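Local coordinates for crispr-associated protein Cas5, dvulg subtype (Xanthomonas oryzae pv. oryzae, PDB 3VZI), which probably processes CRISPR RNA precursors as an endoribonuclease of the Cas5d family in the CRISPR-mediated immune system of the bacterium, at residues 32-37 and 189-194; 54-59 and 119-124. One frame throughout, in Å; residues are numbered along the deposited sequence.

Contact 1: residues 32-37 and 189-194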
ATOM      1  N   ILE A  32       6.079  -1.032  -5.749  1.00 39.29           N
ATOM      2  CA  ILE A  32       6.021  -1.651  -4.423  1.00 38.99           C
ATOM      3  C   ILE A  32       5.051  -0.895  -3.506  1.00 41.03           C
ATOM      4  O   ILE A  32       4.727   0.275  -3.773  1.00 40.50           O
ATOM      5  CB  ILE A  32       7.414  -1.687  -3.745  1.00 38.03           C
ATOM      6  CG1 ILE A  32       7.885  -0.257  -3.390  1.00 37.58           C
ATOM      7  CG2 ILE A  32       8.415  -2.410  -4.622  1.00 35.99           C
ATOM      8  CD1 ILE A  32       9.013  -0.183  -2.377  1.00 34.79           C
ATOM      9  N   ILE A  33       4.605  -1.540  -2.420  1.00 39.82           N
ATOM     10  CA  ILE A  33       3.801  -0.842  -1.395  1.00 40.17           C
ATOM     11  C   ILE A  33       4.504   0.455  -0.981  1.00 39.62           C
ATOM     12  O   ILE A  33       5.751   0.493  -0.828  1.00 36.85           O
ATOM     13  CB  ILE A  33       3.550  -1.746  -0.154  1.00 41.60           C
ATOM     14  CG1 ILE A  33       2.513  -1.131   0.819  1.00 42.36           C
ATOM     15  CG2 ILE A  33       4.874  -2.160   0.505  1.00 41.83           C
ATOM     16  CD1 ILE A  33       2.194  -1.976   2.063  1.00 40.25           C
ATOM     17  N   THR A  34       3.703   1.514  -0.856  1.00 38.48           N
ATOM     18  CA  THR A  34       4.145   2.813  -0.356  1.00 36.50           C
ATOM     19  C   THR A  34       4.169   2.788   1.159  1.00 37.30           C
ATOM     20  O   THR A  34       3.456   1.950   1.783  1.00 36.53           O
ATOM     21  CB  THR A  34       3.130   3.892  -0.748  1.00 39.28           C
ATOM     22  OG1 THR A  34       1.853   3.593  -0.157  1.00 40.95           O
ATOM     23  CG2 THR A  34       2.992   4.031  -2.267  1.00 37.78           C
ATOM     24  N   PRO A  35       4.932   3.709   1.789  1.00 37.01           N
ATOM     25  CA  PRO A  35       4.877   3.802   3.276  1.00 36.97           C
ATOM     26  C   PRO A  35       3.475   4.115   3.804  1.00 39.68           C
ATOM     27  O   PRO A  35       3.060   3.501   4.779  1.00 40.82           O
ATOM     28  CB  PRO A  35       5.839   4.947   3.597  1.00 36.51           C
ATOM     29  CG  PRO A  35       6.831   4.884   2.498  1.00 37.64           C
ATOM     30  CD  PRO A  35       6.028   4.518   1.246  1.00 38.25           C
ATOM     31  N   SER A  36       2.732   5.019   3.158  1.00 39.80           N
ATOM     32  CA  SER A  36       1.384   5.341   3.641  1.00 43.40           C
ATOM     33  C   SER A  36       0.455   4.150   3.601  1.00 41.89           C
ATOM     34  O   SER A  36      -0.259   3.913   4.566  1.00 42.58           O
ATOM     35  CB  SER A  36       0.743   6.559   2.935  1.00 48.70           C
ATOM     36  OG  SER A  36       0.511   6.317   1.569  1.00 52.78           O
ATOM     37  N   ALA A  37       0.455   3.382   2.506  1.00 39.94           N
ATOM     38  CA  ALA A  37      -0.332   2.144   2.521  1.00 37.73           C
ATOM     39  C   ALA A  37       0.152   1.139   3.623  1.00 38.54           C
ATOM     40  O   ALA A  37      -0.681   0.472   4.233  1.00 41.78           O
ATOM     41  CB  ALA A  37      -0.372   1.508   1.144  1.00 34.28           C
ATOM     42  N   TRP A 189      11.306   7.876  -7.822  1.00 46.81           N
ATOM     43  CA  TRP A 189      10.414   8.646  -7.001  1.00 45.74           C
ATOM     44  C   TRP A 189       9.089   7.984  -6.817  1.00 49.56           C
ATOM     45  O   TRP A 189       8.508   7.397  -7.781  1.00 50.78           O
ATOM     46  CB  TRP A 189      10.220  10.012  -7.591  1.00 43.69           C
ATOM     47  CG  TRP A 189      11.400  10.915  -7.422  1.00 44.53           C
ATOM     48  CD1 TRP A 189      12.325  11.262  -8.381  1.00 44.96           C
ATOM     49  CD2 TRP A 189      11.821  11.640  -6.216  1.00 44.76           C
ATOM     50  NE1 TRP A 189      13.246  12.131  -7.885  1.00 45.42           N
ATOM     51  CE2 TRP A 189      13.009  12.410  -6.602  1.00 45.26           C
ATOM     52  CE3 TRP A 189      11.356  11.730  -4.914  1.00 44.26           C
ATOM     53  CZ2 TRP A 189      13.692  13.232  -5.709  1.00 44.90           C
ATOM     54  CZ3 TRP A 189      12.055  12.566  -4.021  1.00 46.41           C
ATOM     55  CH2 TRP A 189      13.199  13.297  -4.416  1.00 44.39           C
ATOM     56  N   MET A 190       8.602   8.090  -5.575  1.00 45.61           N
ATOM     57  CA  MET A 190       7.328   7.528  -5.214  1.00 45.57           C
ATOM     58  C   MET A 190       6.739   8.216  -3.985  1.00 48.61           C
ATOM     59  O   MET A 190       7.466   8.877  -3.202  1.00 44.68           O
ATOM     60  CB  MET A 190       7.461   6.014  -4.999  1.00 43.55           C
ATOM     61  CG  MET A 190       8.195   5.585  -3.751  1.00 40.93           C
ATOM     62  SD  MET A 190       8.321   3.784  -3.751  1.00 42.84           S
ATOM     63  CE  MET A 190       6.618   3.367  -3.312  1.00 41.37           C
ATOM     64  N   LEU A 191       5.413   8.081  -3.844  1.00 48.20           N
ATOM     65  CA  LEU A 191       4.703   8.624  -2.701  1.00 48.48           C
ATOM     66  C   LEU A 191       5.313   8.094  -1.432  1.00 46.27           C
ATOM     67  O   LEU A 191       5.516   6.907  -1.298  1.00 46.02           O
ATOM     68  CB  LEU A 191       3.240   8.208  -2.748  1.00 51.63           C
ATOM     69  CG  LEU A 191       2.395   8.643  -1.547  1.00 51.79           C
ATOM     70  CD1 LEU A 191       1.992  10.115  -1.637  1.00 49.77           C
ATOM     71  CD2 LEU A 191       1.195   7.720  -1.445  1.00 50.07           C
ATOM     72  N   HIS A 192       5.615   8.984  -0.503  1.00 51.12           N
ATOM     73  CA  HIS A 192       6.191   8.599   0.776  1.00 49.95           C
ATOM     74  C   HIS A 192       5.048   8.391   1.700  1.00 52.24           C
ATOM     75  O   HIS A 192       4.800   7.294   2.148  1.00 57.78           O
ATOM     76  CB  HIS A 192       7.114   9.693   1.303  1.00 49.18           C
ATOM     77  CG  HIS A 192       7.763   9.360   2.625  1.00 51.90           C
ATOM     78  ND1 HIS A 192       7.279   9.803   3.809  1.00 52.85           N
ATOM     79  CD2 HIS A 192       8.889   8.583   2.926  1.00 51.43           C
ATOM     80  CE1 HIS A 192       8.048   9.334   4.808  1.00 51.55           C
ATOM     81  NE2 HIS A 192       9.036   8.588   4.266  1.00 49.86           N
ATOM     82  N   ASP A 193       4.334   9.469   1.981  1.00 56.62           N
ATOM     83  CA  ASP A 193       3.196   9.467   2.866  1.00 55.73           C
ATOM     84  C   ASP A 193       2.579  10.846   2.791  1.00 56.62           C
ATOM     85  O   ASP A 193       3.137  11.772   2.220  1.00 57.31           O
ATOM     86  CB  ASP A 193       3.617   9.147   4.295  1.00 55.88           C
ATOM     87  CG  ASP A 193       2.486   8.578   5.143  1.00 56.67           C
ATOM     88  OD1 ASP A 193       2.775   8.091   6.263  1.00 55.77           O
ATOM     89  OD2 ASP A 193       1.315   8.626   4.707  1.00 57.41           O
ATOM     90  N   ILE A 194       1.413  10.954   3.387  1.00 60.57           N
ATOM     91  CA  ILE A 194       0.559  12.115   3.314  1.00 64.75           C
ATOM     92  C   ILE A 194       0.869  13.046   4.498  1.00 67.53           C
ATOM     93  O   ILE A 194       1.318  12.592   5.542  1.00 66.81           O
ATOM     94  CB  ILE A 194      -0.882  11.566   3.282  1.00 64.13           C
ATOM     95  CG1 ILE A 194      -1.417  11.607   1.846  1.00 63.01           C
ATOM     96  CG2 ILE A 194      -1.774  12.160   4.367  1.00 65.78           C
ATOM     97  CD1 ILE A 194      -2.061  10.298   1.447  1.00 64.42           C
TER
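Met190 reaches from the strand at 189-194 toward Ile32 and Thr34, where the chain enters helix 35-45 of the RRM-like (ferredoxin-like) domain. The contact is a helix N-terminus, capped by Thr34, docked on one strand of the antiparallel pair 184-194 and 202-210; the two segments run in nearly the same direction, 16° apart. The tighter part is apolar. The thioether of Met190 bends at its last torsion (chi3 -75°); the side chains of Met190 and Ile32 cross at about a right angle, and Met190 CE lies 3.8 Å from Ile32 CG1. The same methyl meets Thr34 CG2 at 3.8 Å, so it fits between the two side chains, while Phe205 and Ala207 of strand 202-210 also pack on Met190. Next along, the Pro35 ring lies over the strand backbone, with CD 3.5 Å from Leu191 O, and its CG sits over one face of the His192 imidazole, 4.3 Å from CD2. That imidazole is held by partners outside the two segments: NE2 bonds to Pro217 O, and Phe205 meets the ring edge-to-face. From Ser36 onward the contact turns polar and partly open to solvent, though Ser36 itself is still well covered and the contact tails off only at Ile194. Ser36 N gives His192 O a weak, bent hydrogen bond of 3.2 Å. The Asp193 carboxylate lies beside the first helical turn and forms a salt bridge with Arg39, although the modelled place of its OD2 is less certain. Leu191 CD2 approaches Ser36 OG at 3.4 Å. Inside the helix start, Thr34 OG1 is set by its chi1 of 61° to cap the turn, accepting from Ala37 N at 3.0 Å.

Contact 2: residues 54-59 and 119-124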
ATOM      1  N   VAL A  54       5.012   4.638  12.700  1.00 46.08           N
ATOM      2  CA  VAL A  54       6.080   5.058  11.791  1.00 44.77           C
ATOM      3  C   VAL A  54       6.677   3.845  11.101  1.00 44.49           C
ATOM      4  O   VAL A  54       7.158   2.942  11.778  1.00 49.61           O
ATOM      5  CB  VAL A  54       7.170   5.871  12.528  1.00 44.62           C
ATOM      6  CG1 VAL A  54       8.488   5.854  11.780  1.00 43.74           C
ATOM      7  CG2 VAL A  54       6.715   7.310  12.734  1.00 46.44           C
ATOM      8  N   VAL A  55       6.647   3.838   9.765  1.00 42.40           N
ATOM      9  CA  VAL A  55       7.242   2.788   8.940  1.00 40.03           C
ATOM     10  C   VAL A  55       8.720   3.052   8.733  1.00 43.04           C
ATOM     11  O   VAL A  55       9.088   4.122   8.268  1.00 50.72           O
ATOM     12  CB  VAL A  55       6.545   2.691   7.570  1.00 38.26           C
ATOM     13  CG1 VAL A  55       7.268   1.731   6.653  1.00 37.43           C
ATOM     14  CG2 VAL A  55       5.110   2.220   7.749  1.00 38.16           C
ATOM     15  N   ASP A  56       9.563   2.069   9.072  1.00 41.48           N
ATOM     16  CA  ASP A  56      11.020   2.200   9.007  1.00 38.32           C
ATOM     17  C   ASP A  56      11.589   1.564   7.746  1.00 39.25           C
ATOM     18  O   ASP A  56      12.540   2.097   7.141  1.00 39.45           O
ATOM     19  CB  ASP A  56      11.659   1.520  10.206  1.00 38.03           C
ATOM     20  CG  ASP A  56      11.026   1.938  11.536  1.00 41.06           C
ATOM     21  OD1 ASP A  56      11.065   3.123  11.872  1.00 41.54           O
ATOM     22  OD2 ASP A  56      10.498   1.077  12.267  1.00 41.94           O
ATOM     23  N   SER A  57      11.051   0.400   7.365  1.00 37.25           N
ATOM     24  CA  SER A  57      11.509  -0.269   6.144  1.00 36.03           C
ATOM     25  C   SER A  57      10.520  -1.282   5.598  1.00 35.26           C
ATOM     26  O   SER A  57       9.689  -1.799   6.321  1.00 35.49           O
ATOM     27  CB  SER A  57      12.858  -0.916   6.358  1.00 39.12           C
ATOM     28  OG  SER A  57      12.683  -2.205   6.889  1.00 45.70           O
ATOM     29  N   ILE A  58      10.605  -1.528   4.300  1.00 35.31           N
ATOM     30  CA  ILE A  58       9.759  -2.494   3.599  1.00 35.61           C
ATOM     31  C   ILE A  58      10.694  -3.507   2.945  1.00 36.76           C
ATOM     32  O   ILE A  58      11.691  -3.128   2.358  1.00 40.11           O
ATOM     33  CB  ILE A  58       8.978  -1.791   2.484  1.00 35.75           C
ATOM     34  CG1 ILE A  58       7.893  -0.891   3.084  1.00 35.50           C
ATOM     35  CG2 ILE A  58       8.397  -2.781   1.474  1.00 35.32           C
ATOM     36  CD1 ILE A  58       7.756   0.409   2.318  1.00 34.15           C
ATOM     37  N   GLN A  59      10.386  -4.787   3.051  1.00 37.36           N
ATOM     38  CA  GLN A  59      11.176  -5.839   2.407  1.00 40.11           C
ATOM     39  C   GLN A  59      10.296  -6.419   1.330  1.00 39.83           C
ATOM     40  O   GLN A  59       9.207  -6.880   1.623  1.00 41.29           O
ATOM     41  CB  GLN A  59      11.499  -6.929   3.414  1.00 42.81           C
ATOM     42  CG  GLN A  59      12.249  -8.108   2.845  1.00 51.45           C
ATOM     43  CD  GLN A  59      13.741  -7.928   2.901  1.00 60.30           C
ATOM     44  OE1 GLN A  59      14.299  -7.514   3.931  1.00 69.58           O
ATOM     45  NE2 GLN A  59      14.410  -8.234   1.791  1.00 63.78           N
ATOM     46  N   ALA A 119       8.464  -3.251   8.496  1.00 38.09           N
ATOM     47  CA  ALA A 119       9.137  -3.021   9.783  1.00 36.80           C
ATOM     48  C   ALA A 119       8.793  -1.623  10.229  1.00 40.57           C
ATOM     49  O   ALA A 119       9.162  -0.650   9.550  1.00 44.68           O
ATOM     50  CB  ALA A 119      10.625  -3.160   9.653  1.00 32.91           C
ATOM     51  N   ALA A 120       8.090  -1.517  11.362  1.00 38.49           N
ATOM     52  CA  ALA A 120       7.593  -0.249  11.827  1.00 36.77           C
ATOM     53  C   ALA A 120       7.664  -0.200  13.330  1.00 39.22           C
ATOM     54  O   ALA A 120       7.929  -1.204  13.969  1.00 40.79           O
ATOM     55  CB  ALA A 120       6.152  -0.110  11.402  1.00 36.59           C
ATOM     56  N   HIS A 121       7.388   0.970  13.889  1.00 39.36           N
ATOM     57  CA  HIS A 121       7.159   1.124  15.313  1.00 43.14           C
ATOM     58  C   HIS A 121       6.185   2.259  15.464  1.00 46.24           C
ATOM     59  O   HIS A 121       5.893   2.948  14.479  1.00 45.08           O
ATOM     60  CB  HIS A 121       8.465   1.418  16.060  1.00 43.01           C
ATOM     61  CG  HIS A 121       9.119   2.699  15.649  1.00 42.20           C
ATOM     62  ND1 HIS A 121       9.991   2.772  14.611  1.00 42.92           N
ATOM     63  CD2 HIS A 121       9.000   3.991  16.164  1.00 45.06           C
ATOM     64  CE1 HIS A 121      10.398   4.060  14.461  1.00 46.58           C
ATOM     65  NE2 HIS A 121       9.789   4.805  15.415  1.00 47.37           N
ATOM     66  N   PHE A 122       5.657   2.466  16.675  1.00 47.59           N
ATOM     67  CA  PHE A 122       4.889   3.690  16.946  1.00 50.19           C
ATOM     68  C   PHE A 122       5.544   4.569  17.977  1.00 53.10           C
ATOM     69  O   PHE A 122       6.303   4.087  18.828  1.00 56.04           O
ATOM     70  CB  PHE A 122       3.447   3.395  17.378  1.00 50.94           C
ATOM     71  CG  PHE A 122       3.328   2.541  18.621  1.00 52.07           C
ATOM     72  CD1 PHE A 122       3.227   1.151  18.519  1.00 48.09           C
ATOM     73  CD2 PHE A 122       3.259   3.134  19.886  1.00 51.09           C
ATOM     74  CE1 PHE A 122       3.086   0.376  19.652  1.00 48.64           C
ATOM     75  CE2 PHE A 122       3.110   2.361  21.016  1.00 50.97           C
ATOM     76  CZ  PHE A 122       3.031   0.982  20.901  1.00 51.12           C
ATOM     77  N   GLU A 123       5.244   5.859  17.891  1.00 55.19           N
ATOM     78  CA  GLU A 123       5.625   6.825  18.911  1.00 57.31           C
ATOM     79  C   GLU A 123       4.333   7.297  19.586  1.00 59.01           C
ATOM     80  O   GLU A 123       3.304   7.458  18.911  1.00 57.35           O
ATOM     81  CB  GLU A 123       6.403   8.003  18.297  1.00 57.96           C
ATOM     82  CG  GLU A 123       7.820   7.652  17.832  1.00 62.03           C
ATOM     83  CD  GLU A 123       8.374   8.569  16.713  1.00 65.91           C
ATOM     84  OE1 GLU A 123       8.810   8.053  15.650  1.00 59.82           O
ATOM     85  OE2 GLU A 123       8.393   9.812  16.894  1.00 68.57           O
ATOM     86  N   MET A 124       4.389   7.477  20.911  1.00 58.70           N
ATOM     87  CA  MET A 124       3.310   8.098  21.688  1.00 60.79           C
ATOM     88  C   MET A 124       3.127   9.541  21.260  1.00 63.81           C
ATOM     89  O   MET A 124       4.114  10.249  21.070  1.00 63.82           O
ATOM     90  CB  MET A 124       3.627   8.089  23.191  1.00 62.01           C
ATOM     91  CG  MET A 124       3.837   6.714  23.801  1.00 61.22           C
ATOM     92  SD  MET A 124       2.592   5.523  23.287  1.00 59.56           S
ATOM     93  CE  MET A 124       1.159   6.203  24.121  1.00 59.90           C
TER
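Strands 54-59 and 119-124 run antiparallel, 163° between their directions and 4.5 Å apart at closest approach, with Val54-His121 and Ser57-Ala119 as hydrogen-bonded pairs, Val55-Ala120 as the non-hydrogen-bonded pair between them, and a classic beta bulge at Asp56 and Ser57. At the bulge Ala119 O accepts two amides, Asp56 N at 2.8 Å and Ser57 N at 3.1 Å, both in the carbonyl plane. The extra residue turns the side chain of Asp56 toward the partner strand, where it meets His121. There His121 ND1 donates to the syn lone pair of Asp56 OD2 at 2.9 Å. Carboxylate and ring planes are only 11° apart, so the two groups lie almost coplanar, with OD2 slightly tilted from the ring plane. A chi1 of 62° turns the ring toward the partner strand, where Val54 CB sits 4.0 Å above one face of the His121 ring, displaced toward the rim. The bond from ND1 probably limits rotation of the ring, and His121 NE2 has a weaker second partner in Glu123 OE1 at 3.4 Å. Ser57 OG rests 3.6 Å from Ala119 CB on the same face of the sheet. The other face carries Val55 and Ala120: helix 35-45 packs on them through Ala38 and Leu42, and helix 134-146 covers Phe122 through Val134, His137 and Leu138. Strands 7-13 and 213-215 flank the pair, the arrangement of a ferredoxin-like sheet with its helices on one face.

Five of ten touching residues are buried in contact 1 against three of nine in contact 2, so contact 1 is the more interior: its centre lies about 7 Å, that of contact 2 about 14 Å, from the centre of the chain. Contact 2 is nested inside the long loop that contact 1 closes, their centres about 13 Å apart. The segment 32-37 joins them: Ile33 CG2 packs on Ile58 CG2 at 3.7 Å. Contact 2 joins neighbouring strands of the RRM-like sheet through antiparallel backbone bonds interrupted by a bulge, and a histidine-carboxylate pair. Contact 1 instead fastens the helix covering that sheet to the separate two-stranded pair, chiefly through side-chain packing and one weak backbone bond.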